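Local coordinates for protein glutaredoxin (Methanosarcina acetivorans, PDB 5CAX) that reduces protein disulfides with coenzyme M as the thiol cofactor, acting as a glutaredoxin-like methanoredoxin of the thioredoxin superfamily, at residues K38-D42 with L43-F47. Residues are numbered along the deposited sequence; the frame is centred on the assembly and turned at random.
With CD (cadmium ion), chain F.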
# COMPACT_ATOMS: atom_id res chain seq x y z
N LYS A 38 -5.05 -7.32 -3.56
CA LYS A 38 -5.86 -8.07 -4.52
C LYS A 38 -6.86 -7.13 -5.20
O LYS A 38 -7.17 -7.29 -6.37
CB LYS A 38 -6.62 -9.19 -3.81
CG LYS A 38 -7.48 -10.06 -4.72
CD LYS A 38 -8.41 -10.94 -3.89
CE LYS A 38 -9.09 -12.04 -4.73
NZ LYS A 38 -9.93 -11.56 -5.87
N LEU A 39 -7.36 -6.16 -4.46
CA LEU A 39 -8.29 -5.18 -5.01
C LEU A 39 -7.58 -4.31 -6.04
O LEU A 39 -8.09 -4.10 -7.14
CB LEU A 39 -8.89 -4.30 -3.90
CG LEU A 39 -9.55 -3.03 -4.44
CD1 LEU A 39 -10.77 -3.36 -5.30
CD2 LEU A 39 -9.93 -2.08 -3.32
N LEU A 40 -6.41 -3.81 -5.65
CA LEU A 40 -5.55 -3.05 -6.53
C LEU A 40 -5.19 -3.88 -7.78
O LEU A 40 -5.13 -3.38 -8.89
CB LEU A 40 -4.31 -2.61 -5.76
CG LEU A 40 -4.48 -1.63 -4.59
CD1 LEU A 40 -3.23 -1.64 -3.69
CD2 LEU A 40 -4.75 -0.22 -5.08
N THR A 41 -4.95 -5.17 -7.58
CA THR A 41 -4.69 -6.07 -8.70
C THR A 41 -5.94 -6.24 -9.58
O THR A 41 -5.85 -6.26 -10.82
CB THR A 41 -4.18 -7.42 -8.20
OG1 THR A 41 -2.80 -7.27 -7.85
CG2 THR A 41 -4.27 -8.48 -9.29
N ASP A 42 -7.11 -6.36 -8.95
CA ASP A 42 -8.37 -6.47 -9.68
C ASP A 42 -8.65 -5.19 -10.47
O ASP A 42 -9.11 -5.24 -11.61
CB ASP A 42 -9.52 -6.76 -8.71
CG ASP A 42 -9.52 -8.19 -8.19
OD1 ASP A 42 -9.08 -9.11 -8.93
OD2 ASP A 42 -9.96 -8.39 -7.03
N LEU A 43 -8.34 -4.04 -9.88
CA LEU A 43 -8.51 -2.76 -10.57
C LEU A 43 -7.60 -2.63 -11.78
O LEU A 43 -7.84 -1.80 -12.66
CB LEU A 43 -8.27 -1.59 -9.62
CG LEU A 43 -9.30 -1.54 -8.48
CD1 LEU A 43 -8.84 -0.60 -7.39
CD2 LEU A 43 -10.67 -1.16 -9.02
N GLY A 44 -6.55 -3.44 -11.81
CA GLY A 44 -5.67 -3.48 -12.95
C GLY A 44 -4.81 -2.25 -13.03
O GLY A 44 -4.40 -1.86 -14.12
N VAL A 45 -4.60 -1.60 -11.89
CA VAL A 45 -3.75 -0.41 -11.83
C VAL A 45 -2.24 -0.67 -11.60
O VAL A 45 -1.80 -1.73 -11.17
CB VAL A 45 -4.23 0.56 -10.74
CG1 VAL A 45 -5.67 0.99 -11.01
CG2 VAL A 45 -4.07 -0.06 -9.35
N ASP A 46 -1.46 0.34 -11.95
CA ASP A 46 -0.03 0.34 -11.73
C ASP A 46 0.25 0.74 -10.28
O ASP A 46 -0.16 1.82 -9.85
CB ASP A 46 0.63 1.31 -12.72
CG ASP A 46 2.08 0.99 -12.99
OD1 ASP A 46 2.30 0.11 -13.84
OD2 ASP A 46 2.98 1.61 -12.38
N PHE A 47 0.93 -0.13 -9.53
CA PHE A 47 1.26 0.10 -8.11
C PHE A 47 2.41 -0.75 -7.51
O PHE A 47 2.95 -1.66 -8.11
CB PHE A 47 -0.01 -0.07 -7.26
CG PHE A 47 -0.42 -1.51 -7.02
CD1 PHE A 47 -0.19 -2.13 -5.80
CD2 PHE A 47 -1.08 -2.23 -8.01
CE1 PHE A 47 -0.59 -3.43 -5.57
CE2 PHE A 47 -1.48 -3.54 -7.79
CZ PHE A 47 -1.24 -4.14 -6.57
CD CD F . 4.88 -0.04 -13.80
O HOH W 1 5.59 2.47 -14.08
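Leu-40 lays its CB over one face of the Phe-47 ring, a CH-pi contact 3.6 Å from the ring centroid and 16° off the normal, displaced toward the CZ rim. CD1 of the same leucine rests against CE1 and CD1 of the ring. The CB of Phe-47 already heads toward the helix, and with CG between the backbone N and the carbonyl carbon (chi1 76°) the ring lies against Leu-40. Thr-41 meets this ring at its edge, OG1 lying in the ring plane 3.7 Å from Phe-47 CZ; the hydroxyl also makes a weak hydrogen bond to Lys-37 O. Leu-39 and Leu-43, one turn apart, cross with Leu-39 CG 3.9 Å from Leu-43 CD1; helix 92-99 covers the pair, Ile-95 touching Leu-39 and Arg-96 touching Leu-43. Backbone bonds close helix 31-43. Leu-43 N donates to Leu-39 O at 2.8 Å (156° at the hydrogen), whereas Gly-44 N is shared by two weak bonds, to Leu-40 O and Thr-41 O. With its positive phi, Gly-44 forms a Schellman motif, which turns the chain out of the helix toward strand 48-51 in a beta-alpha-beta crossover of the thioredoxin fold. Strands 22-26 and 48-51 run parallel, and Ile-22 of the former touches both Val-45 and Phe-47. Val-45 CG2 packs 3.5 Å from Leu-40 O. Among the charged groups, Lys-38 NZ forms a salt bridge with Asp-42 OD2 (3.4 Å) whose hydrogen bond is weak, while Asp-46 OD1 binds a cadmium ion at 2.6 Å and OD2 accepts from that ion's water.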